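PDB 3DDE: TENA/THI-4 protein from Shewanella denitrificans OS217, which is of unknown function but has an all-helical heme oxygenase-like fold, and may be an oxidoreductase related to iron-containing redox enzymes. Local coordinates for residues T8-K13 / S198-M203; A56-L61 / A119-I124; L74-H79 / E180-M185; E115-Y120 / V208-I213. One frame throughout, in Å; residues are numbered along the deposited sequence.

The four contacts join six helices of one heme oxygenase-like bundle. Interactions 2 and 4 share helix 112-126, with centres about 12 Å apart: near its C-terminal end it packs on helix 55-65, and further back on helix 193-223. Interaction 1 uses helix 193-223 again, about three turns earlier, where Tyr120 OH lies 3.5 Å from Val202 CA. Interaction 3 adjoins interaction 2 through Gln59, which packs on Phe76 and Cys77, but its centre is about 23 Å from that of interaction 4. Interactions 2 and 4 also meet a second subunit, and 2 and 3 a third. A PEG molecule, probably from crystallisation, lies about 4 Å from the Tyr122 side chain.

Interaction 1: T8-K13 / S198-M203; sequences TKLEQK and SVVAVM
Leu10 and Met203, a selenomethionine, carry the contact between helix 7-24 and helix 193-223 of the bundle. The two short segments run nearly parallel, at 19°, with axes 11.3 Å apart, so the space between them is bridged by side chains, Met203 reaching farthest. The tight part is centred on selenium. Met203 leaves its helix extended, CG anti to the backbone N (chi1 -178°), and then bends at its last torsion (chi3 72°). This lays SE against the flank of Leu10, where it sits 4.0 Å from Leu10 CB and the same distance from Leu10 CG and CD2. The two side chains cross obliquely, and the bend carries CE back to the root of Lys13, 3.8 Å from its CB. Leu10 CD2 also meets Val199 CG1 at 4.0 Å, the two side chains meeting at about a right angle. Tyr138 of helix 134-141 touches both Leu10 and Met203, and helps to enclose this part.

The other side is looser. Val200, partly exposed, reaches Leu10 only through CG2, 4.3 Å from Leu10 CG. Lys13 contributes little beyond its CB: the rest of the chain bends at chi2 and leads away from helix 193-223, and it was modelled in two conformers, which suits an exposed, mobile end. The side-chain contacts are between carbon and selenium atoms, with neither charge nor polar group paired across. The contact is therefore probably held by dispersion and by burial of apolar surface.

Interaction 2: A56-L61 / A119-I124; sequences AKNQAL and AYLYWI
Asn58 and Tyr122 mark the closest backbone approach, their CA atoms 5.3 Å apart, where helix 55-65 runs beside helix 112-126 in the heme oxygenase-like bundle. The short segments lie near parallel, at 19°, with axes 9.0 Å apart. Tyr122 reaches across between the two helices. With CG anti to its carbonyl carbon (chi1 -83°), the ring leans over to helix 55-65 and is gripped from two directions. Asn58 CB lies over one face in a CH-pi contact, 4.0 Å from the ring centroid and 20° off the normal, while Leu61 CD2 comes to the ring edge in plane, 3.8 Å from Tyr122 CD1. Farther out, the aliphatic part of Lys57 passes the phenol oxygen, its CB 3.5 Å from Tyr122 OH, before its amino end leads away. That oxygen has its polar partner in His54 ND1, by a hydrogen bond, and the ring also stacks on Trp123 of a second subunit. A phenylalanine here would lack the hydroxyl and would probably leave His54 ND1 without its phenol partner and the ring less firmly positioned. The two ends of the Asn58 amide have different partners: OD1 is hydrogen-bonded to Arg133 NH2, whereas ND2 rests against the aliphatic root of Leu121, 3.5 Å from its CB.

Interaction 3: L74-H79 / E180-M185; sequences LSFCFH and EEVNEM
Phe76 supplies the apolar and aromatic contacts between helix 71-84 and helix 166-189, whose short segments run antiparallel at 155° with axes 11.9 Å apart. Its CG stands anti to the backbone N (chi1 172°), which sends the ring across the gap. Met185, a selenomethionine, folds at chi2 and chi3 over one ring face: CG makes a CH-pi contact 4.0 Å from the ring centroid and 16° off its normal, and SE lies 5.0 Å from the same centroid, obliquely, in a Met-aromatic contact. The terminal CE curls back to 3.9 Å from Phe76 CD2. Val182 CG2 approaches the ring edge, 4.4 Å from Phe76 CZ.

The polar contact is indirect. His79 NE2 and Glu181 OE1 stand 4.5 Å apart, and one water spans them. It lies in the plane of the imidazole, 2.9 Å from His79 NE2, and donates to Glu181 OE1 at 3.1 Å. The His79 ring also meets His82 of a third subunit, which places this border near the subunit interface. The chemistry thus divides the contact: Phe76 and Met185 probably shield one another from water, while the His79–Glu181 side uses a water to couple its polar groups.

Interaction 4: E115-Y120 / V208-I213; sequences ETLIAY and VLTARI
Leu117 CG is anti to its backbone N (chi1 175°), and Leu209 holds its CG anti to the carbonyl carbon (chi1 -68°). The first torsion brings Leu117 CD1 onto the CB of Leu209, and the second turns Leu209 CD1 toward Tyr120, between antiparallel helices of the heme oxygenase-like bundle. The short segments of helix 112-126 and helix 193-223 run at 159°, with axes 9.1 Å apart and the CA atoms of Leu117 and Leu209 only 5.7 Å apart.

The methyls of Leu117 fork over the opposing helix. CD1 lies against the root of Leu209, 4.0 Å from its CB, while CD2 meets Ile213 CD1 at 3.7 Å, those two side chains crossing at about a right angle. CD2 also rests near Thr210 OG1, a hydroxyl whose hydrogen bond goes to Ser206 O in its own helix. With an alanine here in place of Leu117, CG and both methyls would be gone, which is likely to open a gap facing Leu209, Thr210 and Ile213. Leu209 answers from the other helix, pressing CD1 against the base of Tyr120, 3.5 Å from its CB. Tyr51 of helix 38-52 touches both Leu117 and Ile213 from a third helix.

The other margin is polar and lies at a subunit interface. Thr116 OG1 is hydrogen-bonded to Pro112 O and to Asn205 ND2 of a second subunit, whose own Thr116 packs on this one. Arg212 bends at chi2 and chi3 to bring its guanidinium edge-on to the Thr116 side chain, where Arg212 NH2 stands 3.6 Å from Thr116 OG1 and 3.7 Å from its CB.

Interaction 1: T8-K13 / S198-M203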
loop_
_atom_site.group_PDB
_atom_site.type_symbol
_atom_site.label_atom_id
_atom_site.label_comp_id
_atom_site.label_asym_id
_atom_site.label_seq_id
_atom_site.Cartn_x
_atom_site.Cartn_y
_atom_site.Cartn_z
ATOM N N THR A 8 4.978 31.711 -13.896
ATOM C CA THR A 8 6.090 32.262 -14.662
ATOM C C THR A 8 7.407 31.891 -13.957
ATOM O O THR A 8 8.423 31.645 -14.611
ATOM C CB THR A 8 5.972 33.794 -14.863
ATOM O OG1 THR A 8 5.973 34.463 -13.595
ATOM C CG2 THR A 8 4.687 34.138 -15.620
ATOM N N LYS A 9 7.375 31.826 -12.625
ATOM C CA LYS A 9 8.548 31.425 -11.845
ATOM C C LYS A 9 8.875 29.951 -12.092
ATOM O O LYS A 9 10.042 29.610 -12.246
ATOM C CB LYS A 9 8.339 31.680 -10.351
ATOM N N LEU A 10 7.860 29.082 -12.123
ATOM C CA LEU A 10 8.089 27.653 -12.419
ATOM C C LEU A 10 8.605 27.498 -13.853
ATOM O O LEU A 10 9.582 26.791 -14.077
ATOM C CB LEU A 10 6.846 26.788 -12.183
ATOM C CG LEU A 10 6.508 26.403 -10.736
ATOM C CD1 LEU A 10 6.096 27.621 -9.924
ATOM C CD2 LEU A 10 5.406 25.351 -10.704
ATOM N N GLU A 11 7.964 28.180 -14.806
ATOM C CA GLU A 11 8.404 28.176 -16.209
ATOM C C GLU A 11 9.877 28.541 -16.318
ATOM O O GLU A 11 10.609 27.944 -17.108
ATOM C CB GLU A 11 7.583 29.168 -17.039
ATOM C CG GLU A 11 8.052 29.322 -18.490
ATOM N N GLN A 12 10.307 29.521 -15.521
ATOM C CA GLN A 12 11.703 29.963 -15.530
ATOM C C GLN A 12 12.655 28.883 -15.006
ATOM O O GLN A 12 13.737 28.708 -15.570
ATOM C CB GLN A 12 11.885 31.282 -14.757
ATOM N N LYS A 13 12.257 28.147 -13.958
ATOM C CA LYS A 13 13.121 27.089 -13.411
ATOM C C LYS A 13 13.216 25.927 -14.411
ATOM O O LYS A 13 14.286 25.355 -14.597
ATOM C CB LYS A 13 12.615 26.569 -12.053
ATOM C CG LYS A 13 13.720 26.274 -11.006
ATOM C CD LYS A 13 14.955 25.548 -11.546
ATOM C CE LYS A 13 16.024 25.403 -10.462
ATOM N NZ LYS A 13 17.347 24.978 -11.013
ATOM N N SER A 198 6.366 22.040 -2.435
ATOM C CA SER A 198 6.328 20.595 -2.719
ATOM C C SER A 198 6.203 20.319 -4.235
ATOM O O SER A 198 6.768 19.337 -4.768
ATOM C CB SER A 198 5.180 19.907 -1.954
ATOM O OG SER A 198 3.905 20.302 -2.434
ATOM N N VAL A 199 5.425 21.160 -4.911
ATOM C CA VAL A 199 5.267 21.090 -6.361
ATOM C C VAL A 199 6.630 21.356 -7.041
ATOM O O VAL A 199 7.026 20.641 -7.959
ATOM C CB VAL A 199 4.195 22.117 -6.851
ATOM C CG1 VAL A 199 4.239 22.296 -8.365
ATOM C CG2 VAL A 199 2.797 21.697 -6.376
ATOM N N VAL A 200 7.341 22.383 -6.571
ATOM C CA VAL A 200 8.645 22.749 -7.133
ATOM C C VAL A 200 9.686 21.652 -6.892
ATOM O O VAL A 200 10.485 21.339 -7.772
ATOM C CB VAL A 200 9.163 24.095 -6.556
ATOM C CG1 VAL A 200 10.618 24.344 -6.967
ATOM C CG2 VAL A 200 8.266 25.260 -6.993
ATOM N N ALA A 201 9.660 21.062 -5.701
ATOM C CA ALA A 201 10.585 19.996 -5.340
ATOM C C ALA A 201 10.405 18.769 -6.250
ATOM O O ALA A 201 11.370 18.179 -6.702
ATOM C CB ALA A 201 10.396 19.611 -3.843
ATOM N N VAL A 202 9.169 18.393 -6.520
ATOM C CA VAL A 202 8.881 17.239 -7.395
ATOM C C VAL A 202 9.160 17.541 -8.858
ATOM O O VAL A 202 9.641 16.677 -9.582
ATOM C CB VAL A 202 7.429 16.732 -7.213
ATOM C CG1 VAL A 202 7.053 15.599 -8.251
ATOM C CG2 VAL A 202 7.253 16.257 -5.788
HETATM N N MSE A 203 8.853 18.758 -9.292
HETATM C CA MSE A 203 9.107 19.187 -10.656
HETATM C C MSE A 203 10.593 19.023 -10.960
HETATM O O MSE A 203 10.985 18.464 -11.986
HETATM C CB MSE A 203 8.721 20.671 -10.790
HETATM C CG MSE A 203 8.865 21.290 -12.176
HETATM SE SE MSE A 203 8.502 23.197 -12.111
HETATM C CE MSE A 203 10.101 23.796 -11.181
#

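Interaction 2: A56-L61 / A119-I124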
loop_
_atom_site.group_PDB
_atom_site.type_symbol
_atom_site.label_atom_id
_atom_site.label_comp_id
_atom_site.label_asym_id
_atom_site.label_seq_id
_atom_site.Cartn_x
_atom_site.Cartn_y
_atom_site.Cartn_z
ATOM N N ALA A 56 -0.316 6.278 -15.333
ATOM C CA ALA A 56 -1.733 6.236 -15.035
ATOM C C ALA A 56 -1.927 5.730 -13.608
ATOM O O ALA A 56 -2.738 6.251 -12.862
ATOM C CB ALA A 56 -2.486 5.330 -16.037
ATOM N N LYS A 57 -1.157 4.710 -13.251
ATOM C CA LYS A 57 -1.232 4.069 -11.943
ATOM C C LYS A 57 -0.804 4.984 -10.808
ATOM O O LYS A 57 -1.542 5.116 -9.841
ATOM C CB LYS A 57 -0.387 2.817 -11.933
ATOM C CG LYS A 57 -0.889 1.758 -12.873
ATOM C CD LYS A 57 -0.048 0.511 -12.745
ATOM C CE LYS A 57 -0.596 -0.559 -13.624
ATOM N NZ LYS A 57 -0.045 -1.880 -13.258
ATOM N N ASN A 58 0.356 5.631 -10.921
ATOM C CA ASN A 58 0.773 6.525 -9.863
ATOM C C ASN A 58 -0.087 7.813 -9.772
ATOM O O ASN A 58 -0.237 8.380 -8.683
ATOM C CB ASN A 58 2.314 6.744 -9.817
ATOM C CG ASN A 58 2.903 7.384 -11.078
ATOM O OD1 ASN A 58 2.412 8.398 -11.610
ATOM N ND2 ASN A 58 4.014 6.829 -11.506
ATOM N N GLN A 59 -0.690 8.236 -10.892
ATOM C CA GLN A 59 -1.626 9.355 -10.879
ATOM C C GLN A 59 -2.897 8.964 -10.103
ATOM O O GLN A 59 -3.389 9.731 -9.269
ATOM C CB GLN A 59 -1.987 9.784 -12.307
ATOM C CG GLN A 59 -3.011 10.904 -12.418
ATOM C CD GLN A 59 -2.601 12.163 -11.664
ATOM O OE1 GLN A 59 -1.999 13.074 -12.240
ATOM N NE2 GLN A 59 -2.876 12.196 -10.357
ATOM N N ALA A 60 -3.428 7.778 -10.375
ATOM C CA ALA A 60 -4.609 7.298 -9.661
ATOM C C ALA A 60 -4.306 7.146 -8.159
ATOM O O ALA A 60 -5.170 7.362 -7.319
ATOM C CB ALA A 60 -5.131 5.961 -10.265
ATOM N N LEU A 61 -3.064 6.812 -7.830
ATOM C CA LEU A 61 -2.658 6.611 -6.437
ATOM C C LEU A 61 -2.785 7.874 -5.564
ATOM O O LEU A 61 -3.130 7.780 -4.378
ATOM C CB LEU A 61 -1.237 6.037 -6.402
ATOM C CG LEU A 61 -0.704 5.428 -5.107
ATOM C CD1 LEU A 61 -1.654 4.358 -4.532
ATOM C CD2 LEU A 61 0.685 4.855 -5.385
ATOM N N ALA A 119 10.239 4.487 -9.094
ATOM C CA ALA A 119 10.148 4.460 -7.636
ATOM C C ALA A 119 9.805 5.834 -7.061
ATOM O O ALA A 119 8.948 5.947 -6.189
ATOM C CB ALA A 119 11.465 3.966 -7.016
ATOM N N TYR A 120 10.491 6.868 -7.545
ATOM C CA TYR A 120 10.306 8.242 -7.077
ATOM C C TYR A 120 8.887 8.735 -7.271
ATOM O O TYR A 120 8.276 9.253 -6.345
ATOM C CB TYR A 120 11.306 9.201 -7.742
ATOM C CG TYR A 120 11.105 10.638 -7.290
ATOM C CD1 TYR A 120 11.430 11.018 -5.998
ATOM C CD2 TYR A 120 10.539 11.595 -8.136
ATOM C CE1 TYR A 120 11.228 12.312 -5.554
ATOM C CE2 TYR A 120 10.323 12.883 -7.700
ATOM C CZ TYR A 120 10.679 13.233 -6.401
ATOM O OH TYR A 120 10.497 14.507 -5.947
ATOM N N LEU A 121 8.362 8.537 -8.464
ATOM C CA LEU A 121 7.003 8.941 -8.823
ATOM C C LEU A 121 5.914 8.249 -7.993
ATOM O O LEU A 121 4.949 8.909 -7.591
ATOM C CB LEU A 121 6.763 8.738 -10.336
ATOM C CG LEU A 121 7.561 9.603 -11.317
ATOM C CD1 LEU A 121 7.201 9.261 -12.743
ATOM C CD2 LEU A 121 7.351 11.076 -11.075
ATOM N N TYR A 122 6.042 6.945 -7.730
ATOM C CA TYR A 122 5.074 6.255 -6.832
ATOM C C TYR A 122 5.184 6.809 -5.416
ATOM O O TYR A 122 4.182 7.048 -4.753
ATOM C CB TYR A 122 5.251 4.728 -6.784
ATOM C CG TYR A 122 4.599 3.962 -7.900
ATOM C CD1 TYR A 122 3.247 3.653 -7.851
ATOM C CD2 TYR A 122 5.327 3.515 -8.989
ATOM C CE1 TYR A 122 2.635 2.942 -8.865
ATOM C CE2 TYR A 122 4.741 2.786 -9.986
ATOM C CZ TYR A 122 3.388 2.499 -9.932
ATOM O OH TYR A 122 2.783 1.779 -10.934
ATOM N N TRP A 123 6.406 7.023 -4.960
ATOM C CA TRP A 123 6.635 7.563 -3.613
ATOM C C TRP A 123 5.982 8.922 -3.406
ATOM O O TRP A 123 5.293 9.137 -2.397
ATOM C CB TRP A 123 8.140 7.654 -3.349
ATOM C CG TRP A 123 8.551 8.223 -2.045
ATOM C CD1 TRP A 123 9.174 9.402 -1.838
ATOM C CD2 TRP A 123 8.369 7.632 -0.753
ATOM N NE1 TRP A 123 9.428 9.576 -0.492
ATOM C CE2 TRP A 123 8.944 8.496 0.187
ATOM C CE3 TRP A 123 7.807 6.429 -0.307
ATOM C CZ2 TRP A 123 8.931 8.227 1.552
ATOM C CZ3 TRP A 123 7.816 6.150 1.051
ATOM C CH2 TRP A 123 8.370 7.046 1.962
ATOM N N ILE A 124 6.192 9.842 -4.340
ATOM C CA ILE A 124 5.648 11.187 -4.179
ATOM C C ILE A 124 4.131 11.220 -4.451
ATOM O O ILE A 124 3.442 12.188 -4.129
ATOM C CB ILE A 124 6.485 12.279 -4.950
ATOM C CG1 ILE A 124 6.457 12.100 -6.474
ATOM C CG2 ILE A 124 7.917 12.354 -4.403
ATOM C CD1 ILE A 124 5.157 12.603 -7.138
#

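Interaction 3: L74-H79 / E180-M185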
loop_
_atom_site.group_PDB
_atom_site.type_symbol
_atom_site.label_atom_id
_atom_site.label_comp_id
_atom_site.label_asym_id
_atom_site.label_seq_id
_atom_site.Cartn_x
_atom_site.Cartn_y
_atom_site.Cartn_z
ATOM N N LEU A 74 -9.667 15.274 -6.690
ATOM C CA LEU A 74 -9.883 13.821 -6.721
ATOM C C LEU A 74 -10.362 13.412 -8.115
ATOM O O LEU A 74 -9.876 12.426 -8.667
ATOM C CB LEU A 74 -10.909 13.375 -5.670
ATOM C CG LEU A 74 -11.280 11.884 -5.614
ATOM C CD1 LEU A 74 -10.119 11.033 -5.058
ATOM C CD2 LEU A 74 -12.526 11.710 -4.778
ATOM N N SER A 75 -11.327 14.155 -8.674
ATOM C CA SER A 75 -11.815 13.865 -10.034
ATOM C C SER A 75 -10.675 13.943 -11.040
ATOM O O SER A 75 -10.540 13.086 -11.915
ATOM C CB SER A 75 -12.916 14.820 -10.477
ATOM O OG SER A 75 -14.142 14.503 -9.869
ATOM N N PHE A 76 -9.866 14.994 -10.909
ATOM C CA PHE A 76 -8.712 15.211 -11.777
ATOM C C PHE A 76 -7.782 13.987 -11.803
ATOM O O PHE A 76 -7.358 13.544 -12.882
ATOM C CB PHE A 76 -7.941 16.478 -11.337
ATOM C CG PHE A 76 -6.629 16.675 -12.049
ATOM C CD1 PHE A 76 -5.487 15.987 -11.639
ATOM C CD2 PHE A 76 -6.528 17.553 -13.124
ATOM C CE1 PHE A 76 -4.278 16.159 -12.296
ATOM C CE2 PHE A 76 -5.320 17.729 -13.791
ATOM C CZ PHE A 76 -4.196 17.034 -13.379
ATOM N N CYS A 77 -7.453 13.457 -10.627
ATOM C CA CYS A 77 -6.564 12.294 -10.530
ATOM C C CYS A 77 -7.072 11.077 -11.283
ATOM O O CYS A 77 -6.309 10.440 -12.007
ATOM C CB CYS A 77 -6.330 11.903 -9.075
ATOM S SG CYS A 77 -5.369 13.107 -8.194
ATOM N N PHE A 78 -8.351 10.744 -11.108
ATOM C CA PHE A 78 -8.908 9.573 -11.779
ATOM C C PHE A 78 -9.144 9.841 -13.250
ATOM O O PHE A 78 -8.938 8.960 -14.089
ATOM C CB PHE A 78 -10.172 9.047 -11.086
ATOM C CG PHE A 78 -9.949 8.629 -9.646
ATOM C CD1 PHE A 78 -8.784 7.980 -9.254
ATOM C CD2 PHE A 78 -10.926 8.842 -8.696
ATOM C CE1 PHE A 78 -8.606 7.586 -7.922
ATOM C CE2 PHE A 78 -10.743 8.447 -7.380
ATOM C CZ PHE A 78 -9.606 7.816 -7.000
ATOM N N HIS A 79 -9.565 11.059 -13.572
ATOM C CA HIS A 79 -9.763 11.417 -14.962
ATOM C C HIS A 79 -8.471 11.290 -15.740
ATOM O O HIS A 79 -8.448 10.671 -16.804
ATOM C CB HIS A 79 -10.272 12.845 -15.127
ATOM C CG HIS A 79 -10.224 13.324 -16.548
ATOM N ND1 HIS A 79 -11.022 12.793 -17.535
ATOM C CD2 HIS A 79 -9.450 14.258 -17.149
ATOM C CE1 HIS A 79 -10.753 13.390 -18.683
ATOM N NE2 HIS A 79 -9.798 14.278 -18.478
ATOM N N GLU A 180 -2.998 23.083 -20.005
ATOM C CA GLU A 180 -3.925 24.077 -19.463
ATOM C C GLU A 180 -4.640 23.537 -18.214
ATOM O O GLU A 180 -4.828 24.263 -17.232
ATOM C CB GLU A 180 -4.951 24.507 -20.515
ATOM N N GLU A 181 -5.013 22.256 -18.260
ATOM C CA GLU A 181 -5.710 21.596 -17.164
ATOM C C GLU A 181 -4.825 21.495 -15.913
ATOM O O GLU A 181 -5.309 21.696 -14.799
ATOM C CB GLU A 181 -6.207 20.209 -17.617
ATOM C CG GLU A 181 -7.263 20.257 -18.734
ATOM C CD GLU A 181 -7.752 18.877 -19.203
ATOM O OE1 GLU A 181 -7.098 17.851 -18.912
ATOM O OE2 GLU A 181 -8.805 18.817 -19.876
ATOM N N VAL A 182 -3.538 21.188 -16.099
ATOM C CA VAL A 182 -2.584 21.114 -14.989
ATOM C C VAL A 182 -2.415 22.489 -14.335
ATOM O O VAL A 182 -2.453 22.617 -13.111
ATOM C CB VAL A 182 -1.195 20.609 -15.451
ATOM C CG1 VAL A 182 -0.179 20.744 -14.329
ATOM C CG2 VAL A 182 -1.267 19.156 -15.937
ATOM N N ASN A 183 -2.221 23.513 -15.159
ATOM C CA ASN A 183 -2.065 24.881 -14.666
ATOM C C ASN A 183 -3.286 25.365 -13.880
ATOM O O ASN A 183 -3.133 25.970 -12.815
ATOM C CB ASN A 183 -1.753 25.851 -15.811
ATOM C CG ASN A 183 -0.369 25.627 -16.426
ATOM O OD1 ASN A 183 0.365 24.690 -16.069
ATOM N ND2 ASN A 183 -0.018 26.491 -17.372
ATOM N N GLU A 184 -4.490 25.105 -14.398
ATOM C CA GLU A 184 -5.715 25.460 -13.679
ATOM C C GLU A 184 -5.779 24.702 -12.340
ATOM O O GLU A 184 -6.100 25.293 -11.310
ATOM C CB GLU A 184 -6.959 25.171 -14.520
HETATM N N MSE A 185 -5.445 23.410 -12.352
HETATM C CA MSE A 185 -5.470 22.588 -11.127
HETATM C C MSE A 185 -4.445 23.084 -10.097
HETATM O O MSE A 185 -4.743 23.132 -8.902
HETATM C CB MSE A 185 -5.240 21.100 -11.459
HETATM C CG MSE A 185 -5.562 20.103 -10.336
HETATM SE SE MSE A 185 -7.369 20.269 -9.585
HETATM C CE MSE A 185 -8.363 20.407 -11.222
HETATM O O HOH W 1 -8.262 15.498 -20.586
#

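Interaction 4: E115-Y120 / V208-I213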
loop_
_atom_site.group_PDB
_atom_site.type_symbol
_atom_site.label_atom_id
_atom_site.label_comp_id
_atom_site.label_asym_id
_atom_site.label_seq_id
_atom_site.Cartn_x
_atom_site.Cartn_y
_atom_site.Cartn_z
ATOM N N GLU A 115 14.155 2.673 -13.467
ATOM C CA GLU A 115 13.610 2.052 -12.272
ATOM C C GLU A 115 13.589 3.085 -11.125
ATOM O O GLU A 115 12.627 3.128 -10.341
ATOM C CB GLU A 115 14.479 0.857 -11.856
ATOM C CG GLU A 115 13.781 -0.146 -10.937
ATOM C CD GLU A 115 12.690 -0.887 -11.676
ATOM O OE1 GLU A 115 12.961 -1.516 -12.722
ATOM O OE2 GLU A 115 11.552 -0.834 -11.231
ATOM N N THR A 116 14.649 3.905 -11.047
ATOM C CA THR A 116 14.771 4.958 -10.034
ATOM C C THR A 116 13.697 6.044 -10.204
ATOM O O THR A 116 13.167 6.537 -9.213
ATOM C CB THR A 116 16.201 5.596 -10.024
ATOM O OG1 THR A 116 17.182 4.573 -9.856
ATOM C CG2 THR A 116 16.368 6.662 -8.899
ATOM N N LEU A 117 13.397 6.445 -11.442
ATOM C CA LEU A 117 12.340 7.423 -11.693
ATOM C C LEU A 117 10.976 6.846 -11.274
ATOM O O LEU A 117 10.182 7.539 -10.634
ATOM C CB LEU A 117 12.304 7.844 -13.179
ATOM C CG LEU A 117 11.156 8.786 -13.595
ATOM C CD1 LEU A 117 11.168 10.097 -12.843
ATOM C CD2 LEU A 117 11.170 9.032 -15.096
ATOM N N ILE A 118 10.707 5.603 -11.688
ATOM C CA ILE A 118 9.462 4.900 -11.386
ATOM C C ILE A 118 9.231 4.899 -9.871
ATOM O O ILE A 118 8.167 5.293 -9.420
ATOM C CB ILE A 118 9.473 3.439 -11.980
ATOM C CG1 ILE A 118 9.451 3.469 -13.518
ATOM C CG2 ILE A 118 8.272 2.637 -11.505
ATOM C CD1 ILE A 118 9.893 2.150 -14.204
ATOM N N ALA A 119 10.239 4.487 -9.094
ATOM C CA ALA A 119 10.148 4.460 -7.636
ATOM C C ALA A 119 9.805 5.834 -7.061
ATOM O O ALA A 119 8.948 5.947 -6.189
ATOM C CB ALA A 119 11.465 3.966 -7.016
ATOM N N TYR A 120 10.491 6.868 -7.545
ATOM C CA TYR A 120 10.306 8.242 -7.077
ATOM C C TYR A 120 8.887 8.735 -7.271
ATOM O O TYR A 120 8.276 9.253 -6.345
ATOM C CB TYR A 120 11.306 9.201 -7.742
ATOM C CG TYR A 120 11.105 10.638 -7.290
ATOM C CD1 TYR A 120 11.430 11.018 -5.998
ATOM C CD2 TYR A 120 10.539 11.595 -8.136
ATOM C CE1 TYR A 120 11.228 12.312 -5.554
ATOM C CE2 TYR A 120 10.323 12.883 -7.700
ATOM C CZ TYR A 120 10.679 13.233 -6.401
ATOM O OH TYR A 120 10.497 14.507 -5.947
ATOM N N VAL A 208 15.302 15.974 -13.049
ATOM C CA VAL A 208 16.681 15.513 -12.801
ATOM C C VAL A 208 16.777 13.989 -13.032
ATOM O O VAL A 208 17.691 13.484 -13.699
ATOM C CB VAL A 208 17.134 15.859 -11.349
ATOM C CG1 VAL A 208 18.421 15.093 -10.963
ATOM C CG2 VAL A 208 17.316 17.383 -11.192
ATOM N N LEU A 209 15.803 13.255 -12.500
ATOM C CA LEU A 209 15.796 11.796 -12.640
ATOM C C LEU A 209 15.522 11.329 -14.076
ATOM O O LEU A 209 16.075 10.321 -14.514
ATOM C CB LEU A 209 14.805 11.176 -11.662
ATOM C CG LEU A 209 15.138 11.278 -10.177
ATOM C CD1 LEU A 209 14.149 10.422 -9.420
ATOM C CD2 LEU A 209 16.593 10.855 -9.840
ATOM N N THR A 210 14.680 12.066 -14.800
ATOM C CA THR A 210 14.407 11.765 -16.194
ATOM C C THR A 210 15.682 12.007 -17.026
ATOM O O THR A 210 15.979 11.247 -17.921
ATOM C CB THR A 210 13.222 12.595 -16.748
ATOM O OG1 THR A 210 12.070 12.410 -15.913
ATOM C CG2 THR A 210 12.867 12.171 -18.177
ATOM N N ALA A 211 16.451 13.037 -16.689
ATOM C CA ALA A 211 17.709 13.320 -17.392
ATOM C C ALA A 211 18.724 12.192 -17.205
ATOM O O ALA A 211 19.473 11.904 -18.118
ATOM C CB ALA A 211 18.300 14.655 -16.945
ATOM N N ARG A 212 18.742 11.552 -16.032
ATOM C CA ARG A 212 19.649 10.433 -15.777
ATOM C C ARG A 212 19.339 9.239 -16.688
ATOM O O ARG A 212 20.206 8.406 -16.907
ATOM C CB ARG A 212 19.599 9.968 -14.321
ATOM C CG ARG A 212 19.990 11.042 -13.266
ATOM C CD ARG A 212 20.704 10.375 -12.083
ATOM N NE ARG A 212 19.903 9.259 -11.713
ATOM C CZ ARG A 212 20.298 8.071 -11.278
ATOM N NH1 ARG A 212 21.559 7.758 -11.103
ATOM N NH2 ARG A 212 19.350 7.172 -11.043
ATOM N N ILE A 213 18.102 9.141 -17.179
ATOM C CA ILE A 213 17.720 8.075 -18.102
ATOM C C ILE A 213 18.507 8.221 -19.413
ATOM O O ILE A 213 18.998 7.238 -19.960
ATOM C CB ILE A 213 16.185 8.062 -18.356
ATOM C CG1 ILE A 213 15.424 7.721 -17.058
ATOM C CG2 ILE A 213 15.822 7.073 -19.444
ATOM C CD1 ILE A 213 13.885 7.650 -17.214
#